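Local coordinates for putative integron gene cassette protein (Uncultured bacterium, PDB 3GHJ) that is of unknown function but belongs to the glyoxalase/bleomycin resistance protein/dioxygenase superfamily and was recovered from an integron gene cassette, at residues L39-S43 with R61-F65; G51-G55 with F65-S69; E94-I98 with Q122-L126. The protein carries 1 engineered substitution. One frame throughout, in Å; residues are numbered along the deposited sequence.

Interaction 1 of 3, residues L39-S43 with R61-F65; sequences LEKSS and RRWNF
The guanidinium of R62 has CB of L39 over one face, 3.6 Å above its plane and offset toward the rim, while the carboxylate of E40 meets its edge. The two flat groups lie nearly coplanar, 25° apart, and the grip is end-on and two-pronged: NH2 of R62 reaches OE1 of E40 at 3.0 Å, and NH1 of R62 reaches OE2 of E40, also at 3.0 Å. Each oxygen uses its syn lone pair. R62 gets there because its chain folds at chi2 and chi3 (-66° and -73°), which brings the charged end back to the start of helix 39-49. E79, on strand 73-79, forms a second salt bridge with NH2 of R62 and also accepts from the backbone N of L39. Here the helix's first turn packs on strand 63-68, an inner strand of the first sheet of this glyoxalase/bleomycin resistance superfamily protein. R62 and W63 form a G1 beta bulge facing D58. Farther along its side chain, L39 brings CD2 to within 3.6 Å of the carbonyl C of R62, while its CD1 lies 4.1 Å from CB of N64. S43 donates both N and OG to O of L39, from opposite faces of its plane.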
loop_
_atom_site.group_PDB
_atom_site.type_symbol
_atom_site.label_atom_id
_atom_site.label_comp_id
_atom_site.label_asym_id
_atom_site.label_seq_id
_atom_site.Cartn_x
_atom_site.Cartn_y
_atom_site.Cartn_z
ATOM N N LEU A 39 -18.364 0.839 -5.991
ATOM C CA LEU A 39 -18.009 1.372 -4.680
ATOM C C LEU A 39 -18.751 0.648 -3.562
ATOM O O LEU A 39 -18.161 0.320 -2.537
ATOM C CB LEU A 39 -18.260 2.875 -4.597
ATOM C CG LEU A 39 -17.665 3.554 -3.360
ATOM C CD1 LEU A 39 -16.139 3.403 -3.350
ATOM C CD2 LEU A 39 -18.057 5.020 -3.324
ATOM N N GLU A 40 -20.043 0.393 -3.753
ATOM C CA GLU A 40 -20.829 -0.242 -2.700
ATOM C C GLU A 40 -20.394 -1.679 -2.452
ATOM O O GLU A 40 -20.224 -2.100 -1.309
ATOM C CB GLU A 40 -22.326 -0.186 -3.030
ATOM C CG GLU A 40 -22.951 1.202 -2.890
ATOM C CD GLU A 40 -22.577 2.158 -4.017
ATOM O OE1 GLU A 40 -22.266 1.693 -5.137
ATOM O OE2 GLU A 40 -22.605 3.387 -3.783
ATOM N N LYS A 41 -20.216 -2.444 -3.523
ATOM C CA LYS A 41 -19.849 -3.838 -3.362
ATOM C C LYS A 41 -18.452 -3.964 -2.761
ATOM O O LYS A 41 -18.202 -4.832 -1.926
ATOM C CB LYS A 41 -19.944 -4.592 -4.689
ATOM C CG LYS A 41 -21.383 -4.719 -5.208
ATOM C CD LYS A 41 -21.464 -5.622 -6.427
ATOM C CE LYS A 41 -22.909 -5.779 -6.891
ATOM N NZ LYS A 41 -22.996 -6.464 -8.211
ATOM N N SER A 42 -17.539 -3.106 -3.192
ATOM C CA SER A 42 -16.200 -3.160 -2.620
ATOM C C SER A 42 -16.186 -2.657 -1.175
ATOM O O SER A 42 -15.516 -3.244 -0.325
ATOM C CB SER A 42 -15.179 -2.414 -3.483
ATOM O OG SER A 42 -14.814 -3.198 -4.608
ATOM N N SER A 43 -16.930 -1.595 -0.886
ATOM C CA SER A 43 -17.019 -1.130 0.495
ATOM C C SER A 43 -17.538 -2.246 1.402
ATOM O O SER A 43 -17.047 -2.435 2.515
ATOM C CB SER A 43 -17.906 0.108 0.605
ATOM O OG SER A 43 -17.336 1.213 -0.077
ATOM N N ARG A 61 -17.192 12.096 -5.307
ATOM C CA ARG A 61 -16.062 11.613 -6.091
ATOM C C ARG A 61 -16.100 10.100 -6.230
ATOM O O ARG A 61 -15.316 9.524 -6.982
ATOM C CB ARG A 61 -14.736 12.040 -5.458
ATOM C CG ARG A 61 -14.458 13.530 -5.546
ATOM C CD ARG A 61 -13.003 13.837 -5.244
ATOM N NE ARG A 61 -12.648 13.504 -3.868
ATOM C CZ ARG A 61 -11.423 13.615 -3.368
ATOM N NH1 ARG A 61 -10.429 14.049 -4.132
ATOM N NH2 ARG A 61 -11.189 13.292 -2.103
ATOM N N ARG A 62 -17.010 9.462 -5.499
ATOM C CA ARG A 62 -17.093 8.005 -5.473
ATOM C C ARG A 62 -15.835 7.399 -4.855
ATOM O O ARG A 62 -15.237 6.481 -5.417
ATOM C CB ARG A 62 -17.334 7.448 -6.876
ATOM C CG ARG A 62 -18.611 7.968 -7.524
ATOM C CD ARG A 62 -19.836 7.470 -6.781
ATOM N NE ARG A 62 -20.080 6.051 -7.030
ATOM C CZ ARG A 62 -20.897 5.292 -6.306
ATOM N NH1 ARG A 62 -21.549 5.815 -5.276
ATOM N NH2 ARG A 62 -21.057 4.012 -6.608
ATOM N N TRP A 63 -15.444 7.925 -3.699
ATOM C CA TRP A 63 -14.305 7.415 -2.938
ATOM C C TRP A 63 -14.775 7.052 -1.540
ATOM O O TRP A 63 -15.671 7.697 -0.986
ATOM C CB TRP A 63 -13.217 8.477 -2.811
ATOM C CG TRP A 63 -12.497 8.844 -4.091
ATOM C CD1 TRP A 63 -12.848 8.503 -5.363
ATOM C CD2 TRP A 63 -11.317 9.647 -4.200
ATOM N NE1 TRP A 63 -11.948 9.036 -6.260
ATOM C CE2 TRP A 63 -11.000 9.745 -5.570
ATOM C CE3 TRP A 63 -10.492 10.290 -3.269
ATOM C CZ2 TRP A 63 -9.893 10.458 -6.033
ATOM C CZ3 TRP A 63 -9.393 10.999 -3.730
ATOM C CH2 TRP A 63 -9.104 11.076 -5.100
ATOM N N ASN A 64 -14.158 6.034 -0.954
ATOM C CA ASN A 64 -14.438 5.667 0.429
ATOM C C ASN A 64 -13.124 5.419 1.149
ATOM O O ASN A 64 -12.380 4.502 0.791
ATOM C CB ASN A 64 -15.343 4.434 0.492
ATOM C CG ASN A 64 -15.995 4.251 1.860
ATOM O OD1 ASN A 64 -15.806 5.067 2.759
ATOM N ND2 ASN A 64 -16.761 3.173 2.015
ATOM N N PHE A 65 -12.832 6.255 2.142
ATOM C CA PHE A 65 -11.625 6.153 2.957
ATOM C C PHE A 65 -11.952 5.302 4.169
ATOM O O PHE A 65 -12.787 5.691 4.996
ATOM C CB PHE A 65 -11.188 7.542 3.457
ATOM C CG PHE A 65 -10.851 8.525 2.364
ATOM C CD1 PHE A 65 -11.854 9.130 1.613
ATOM C CD2 PHE A 65 -9.528 8.881 2.126
ATOM C CE1 PHE A 65 -11.538 10.056 0.627
ATOM C CE2 PHE A 65 -9.205 9.809 1.141
ATOM C CZ PHE A 65 -10.209 10.394 0.394
#

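Interaction 2 of 3, residues G51-G55 with F65-S69; sequences GFEAG and FLWVS
Across the opening of the hairpin formed by strands 53-58 and 63-68, E53 and W67 make an antiparallel hydrogen-bonded pair. Both bonds are short and nearly straight: N of E53 to O of W67 is 2.9 Å, and the return bond from N of W67 to O of E53 is just as short. The short strand segments meet at 136°, far from strictly antiparallel, and CA of G55 comes within 3.1 Å of the carbonyl O of F65.

The side chains of E53 and W67 share one face of the sheet. There the indole meets the backbone by its edge, with the carbonyl O of A54 near the ring plane, 3.5 Å from CD1 of W67. L141 of the second subunit packs on the same tryptophan. A water joins the pair again, donating to OE1 of E53 and to the carbonyl O of W67. On the other face F52 and V68 run alongside each other in the same direction. With CG1 of V68 anti to its backbone N (chi1 -178°), CG2 is placed over the centre of the F52 ring, 3.7 Å from the centroid and only 5° off the normal, a well-centred CH-pi contact. L66 continues this apolar layer, its CB 4.2 Å from CB of F52.

F52 and L66 pack on Y46 of helix 39-49, and the F52 ring also meets F91 edge-to-face. Next to the hairpin runs strand 73-79, where V75 bonds to the backbone of L66.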
loop_
_atom_site.group_PDB
_atom_site.type_symbol
_atom_site.label_atom_id
_atom_site.label_comp_id
_atom_site.label_asym_id
_atom_site.label_seq_id
_atom_site.Cartn_x
_atom_site.Cartn_y
_atom_site.Cartn_z
ATOM N N GLY A 51 -13.196 -6.223 7.781
ATOM C CA GLY A 51 -13.418 -5.585 9.073
ATOM C C GLY A 51 -12.874 -4.176 9.193
ATOM O O GLY A 51 -12.764 -3.639 10.299
ATOM N N PHE A 52 -12.545 -3.560 8.065
ATOM C CA PHE A 52 -12.071 -2.187 8.113
ATOM C C PHE A 52 -13.203 -1.250 8.528
ATOM O O PHE A 52 -14.388 -1.540 8.302
ATOM C CB PHE A 52 -11.442 -1.785 6.772
ATOM C CG PHE A 52 -10.262 -2.639 6.380
ATOM C CD1 PHE A 52 -9.609 -3.432 7.322
ATOM C CD2 PHE A 52 -9.786 -2.619 5.082
ATOM C CE1 PHE A 52 -8.518 -4.212 6.966
ATOM C CE2 PHE A 52 -8.692 -3.394 4.715
ATOM C CZ PHE A 52 -8.054 -4.187 5.657
ATOM N N GLU A 53 -12.848 -0.142 9.131
ATOM C CA GLU A 53 -13.849 0.713 9.699
ATOM C C GLU A 53 -14.146 1.925 8.868
ATOM O O GLU A 53 -13.318 2.421 8.211
ATOM C CB GLU A 53 -13.386 1.170 11.069
ATOM C CG GLU A 53 -13.395 0.086 12.145
ATOM C CD GLU A 53 -12.883 0.640 13.474
ATOM O OE1 GLU A 53 -11.691 0.862 13.630
ATOM O OE2 GLU A 53 -13.694 0.915 14.361
ATOM N N ALA A 54 -15.379 2.391 8.967
ATOM C CA ALA A 54 -15.781 3.570 8.230
ATOM C C ALA A 54 -14.890 4.746 8.570
ATOM O O ALA A 54 -14.427 4.897 9.709
ATOM C CB ALA A 54 -17.245 3.904 8.530
ATOM N N GLY A 55 -14.641 5.571 7.561
ATOM C CA GLY A 55 -13.861 6.785 7.717
ATOM C C GLY A 55 -14.591 7.938 7.063
ATOM O O GLY A 55 -15.356 8.649 7.709
ATOM N N PHE A 65 -12.832 6.255 2.142
ATOM C CA PHE A 65 -11.625 6.153 2.957
ATOM C C PHE A 65 -11.952 5.302 4.169
ATOM O O PHE A 65 -12.787 5.691 4.996
ATOM C CB PHE A 65 -11.188 7.542 3.457
ATOM C CG PHE A 65 -10.851 8.525 2.364
ATOM C CD1 PHE A 65 -11.854 9.130 1.613
ATOM C CD2 PHE A 65 -9.528 8.881 2.126
ATOM C CE1 PHE A 65 -11.538 10.056 0.627
ATOM C CE2 PHE A 65 -9.205 9.809 1.141
ATOM C CZ PHE A 65 -10.209 10.394 0.394
ATOM N N LEU A 66 -11.297 4.149 4.280
ATOM C CA LEU A 66 -11.569 3.177 5.340
ATOM C C LEU A 66 -10.336 2.959 6.209
ATOM O O LEU A 66 -9.210 2.935 5.701
ATOM C CB LEU A 66 -11.999 1.843 4.729
ATOM C CG LEU A 66 -13.272 1.884 3.889
ATOM C CD1 LEU A 66 -13.469 0.532 3.246
ATOM C CD2 LEU A 66 -14.489 2.281 4.740
ATOM N N TRP A 67 -10.536 2.776 7.508
ATOM C CA TRP A 67 -9.440 2.614 8.452
ATOM C C TRP A 67 -9.103 1.158 8.715
ATOM O O TRP A 67 -9.993 0.317 8.892
ATOM C CB TRP A 67 -9.787 3.245 9.804
ATOM C CG TRP A 67 -9.860 4.734 9.818
ATOM C CD1 TRP A 67 -10.988 5.501 9.741
ATOM C CD2 TRP A 67 -8.760 5.644 9.937
ATOM N NE1 TRP A 67 -10.656 6.832 9.806
ATOM C CE2 TRP A 67 -9.297 6.948 9.934
ATOM C CE3 TRP A 67 -7.373 5.483 10.055
ATOM C CZ2 TRP A 67 -8.496 8.088 10.030
ATOM C CZ3 TRP A 67 -6.578 6.612 10.157
ATOM C CH2 TRP A 67 -7.143 7.903 10.146
ATOM N N VAL A 68 -7.805 0.883 8.767
ATOM C CA VAL A 68 -7.266 -0.430 9.101
ATOM C C VAL A 68 -6.669 -0.394 10.503
ATOM O O VAL A 68 -5.841 0.471 10.814
ATOM C CB VAL A 68 -6.143 -0.820 8.110
ATOM C CG1 VAL A 68 -5.597 -2.212 8.427
ATOM C CG2 VAL A 68 -6.661 -0.746 6.676
ATOM N N SER A 69 -7.093 -1.330 11.347
ATOM C CA SER A 69 -6.558 -1.469 12.706
ATOM C C SER A 69 -6.571 -0.145 13.477
ATOM O O SER A 69 -5.548 0.277 14.015
ATOM C CB SER A 69 -5.143 -2.046 12.665
ATOM O OG SER A 69 -4.791 -2.614 13.920
HETATM O O HOH W 1 -10.093 -0.234 11.897
#

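Interaction 3 of 3, residues E94-I98 with Q122-L126; sequences EKSEI and QAVSL
The turn leading from strand 88-93 into helix 98-107 rests here on strand 123-129, an inner strand of the second four-stranded sheet, and the heart of the contact is a small apolar cluster of I98, V124 and L126. I98 is buried and directs its branches to two different partners. CG1 of I98 lies 4.1 Å from CG1 of V124, the two side chains meeting at a slant, whereas CG2 of I98 comes within 4.0 Å of CD2 of L126. The side chains of I98 and L126 run antiparallel past one another, which carries CD1 of L126 beyond the isoleucine side chain to its backbone, 3.4 Å from the carbonyl O of I98. The first torsion of I98 sets up this division of labour: CG2 stands anti to the backbone N, while CG1 (chi1 -71°) stands anti to the carbonyl carbon and sends CD1 toward the strand.

The sheet, with strand order 88-93, 135-140, 123-129, 113-118, and helix 98-107 packed on it make an arrangement consistent with the glyoxalase/bleomycin resistance superfamily, and the contact lies where that helix begins. P115 of strand 113-118 touches both I98 and V124, and A140 of strand 135-140 also touches I98, so that the isoleucine sits across neighbouring strands.

At the outer end of the contact K95 lies alongside the beginning of the strand. Its chain is extended beyond CG, and CE passes 4.2 Å from CG2 of V124 before NZ makes a weak hydrogen bond, 3.3 Å long, to the carbonyl O of Q122. That oxygen also receives a weak bond from R71 of the second subunit. Q122 and A123 form a G1 beta bulge facing Q118, just where strand 123-129 sets out.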
loop_
_atom_site.group_PDB
_atom_site.type_symbol
_atom_site.label_atom_id
_atom_site.label_comp_id
_atom_site.label_asym_id
_atom_site.label_seq_id
_atom_site.Cartn_x
_atom_site.Cartn_y
_atom_site.Cartn_z
ATOM N N GLU A 94 -0.288 -11.438 12.438
ATOM C CA GLU A 94 0.608 -12.266 13.237
ATOM C C GLU A 94 0.711 -13.672 12.650
ATOM O O GLU A 94 -0.264 -14.192 12.100
ATOM C CB GLU A 94 0.103 -12.332 14.680
ATOM C CG GLU A 94 0.188 -11.001 15.415
ATOM C CD GLU A 94 -0.652 -10.968 16.678
ATOM O OE1 GLU A 94 -1.569 -11.805 16.813
ATOM O OE2 GLU A 94 -0.399 -10.096 17.535
ATOM N N LYS A 95 1.882 -14.295 12.758
ATOM C CA LYS A 95 2.066 -15.638 12.217
ATOM C C LYS A 95 1.065 -16.628 12.814
ATOM O O LYS A 95 0.538 -17.492 12.111
ATOM C CB LYS A 95 3.497 -16.145 12.445
ATOM C CG LYS A 95 4.533 -15.509 11.522
ATOM C CD LYS A 95 5.888 -16.195 11.641
ATOM C CE LYS A 95 6.839 -15.711 10.550
ATOM N NZ LYS A 95 8.223 -16.222 10.751
ATOM N N SER A 96 0.804 -16.487 14.110
ATOM C CA SER A 96 -0.118 -17.388 14.803
ATOM C C SER A 96 -1.563 -17.242 14.338
ATOM O O SER A 96 -2.399 -18.096 14.628
ATOM C CB SER A 96 -0.055 -17.150 16.309
ATOM O OG SER A 96 -0.479 -15.835 16.624
ATOM N N GLU A 97 -1.864 -16.163 13.623
ATOM C CA GLU A 97 -3.225 -15.917 13.151
ATOM C C GLU A 97 -3.459 -16.331 11.698
ATOM O O GLU A 97 -4.566 -16.173 11.178
ATOM C CB GLU A 97 -3.613 -14.449 13.358
ATOM C CG GLU A 97 -3.630 -14.035 14.823
ATOM C CD GLU A 97 -4.644 -14.809 15.649
ATOM O OE1 GLU A 97 -5.649 -15.283 15.078
ATOM O OE2 GLU A 97 -4.438 -14.935 16.877
ATOM N N ILE A 98 -2.432 -16.874 11.052
ATOM C CA ILE A 98 -2.544 -17.302 9.661
ATOM C C ILE A 98 -3.681 -18.314 9.443
ATOM O O ILE A 98 -4.531 -18.115 8.581
ATOM C CB ILE A 98 -1.182 -17.844 9.130
ATOM C CG1 ILE A 98 -0.174 -16.683 8.944
ATOM C CG2 ILE A 98 -1.366 -18.646 7.843
ATOM C CD1 ILE A 98 -0.484 -15.769 7.745
ATOM N N GLN A 122 11.786 -14.697 5.827
ATOM C CA GLN A 122 11.259 -15.287 7.054
ATOM C C GLN A 122 9.811 -14.862 7.281
ATOM O O GLN A 122 9.462 -14.360 8.347
ATOM C CB GLN A 122 12.114 -14.895 8.263
ATOM C CG GLN A 122 13.560 -15.379 8.202
ATOM C CD GLN A 122 14.474 -14.415 7.466
ATOM O OE1 GLN A 122 14.258 -13.203 7.478
ATOM N NE2 GLN A 122 15.509 -14.952 6.829
ATOM N N ALA A 123 8.978 -15.063 6.267
ATOM C CA ALA A 123 7.587 -14.633 6.327
ATOM C C ALA A 123 6.662 -15.743 5.867
ATOM O O ALA A 123 7.095 -16.713 5.239
ATOM C CB ALA A 123 7.385 -13.386 5.462
ATOM N N VAL A 124 5.377 -15.584 6.179
ATOM C CA VAL A 124 4.334 -16.495 5.726
ATOM C C VAL A 124 3.225 -15.655 5.101
ATOM O O VAL A 124 2.837 -14.633 5.664
ATOM C CB VAL A 124 3.735 -17.290 6.904
ATOM C CG1 VAL A 124 2.657 -18.237 6.400
ATOM C CG2 VAL A 124 4.826 -18.057 7.637
ATOM N N SER A 125 2.724 -16.076 3.944
ATOM C CA SER A 125 1.704 -15.300 3.241
ATOM C C SER A 125 0.449 -16.096 2.943
ATOM O O SER A 125 0.502 -17.303 2.690
ATOM C CB SER A 125 2.242 -14.771 1.914
ATOM O OG SER A 125 3.351 -13.910 2.101
ATOM N N LEU A 126 -0.688 -15.413 2.969
ATOM C CA LEU A 126 -1.918 -15.923 2.398
ATOM C C LEU A 126 -2.323 -15.015 1.260
ATOM O O LEU A 126 -2.162 -13.799 1.359
ATOM C CB LEU A 126 -3.048 -15.898 3.418
ATOM C CG LEU A 126 -2.893 -16.796 4.638
ATOM C CD1 LEU A 126 -3.992 -16.462 5.618
ATOM C CD2 LEU A 126 -2.960 -18.263 4.195
#

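Overall arrangement
From the N terminus, interaction 1 closes the first loop, bringing strand 63-68 back to the start of helix 39-49. Interaction 2 opens inside that loop, just after the same helix, and closes on the continuation of the same strand, so the two cross rather than nest, sharing F65. Together they tie helix and hairpin into the first sheet, their centres 12 Å apart. Interaction 3 follows in series, joining the entry of helix 98-107 to the second sheet. It lies across the chain's centre from interaction 1, with nearest atoms about 17 Å apart, and about 9 Å from interaction 2, again between nearest atoms. Interactions 2 and 3 both touch the second subunit.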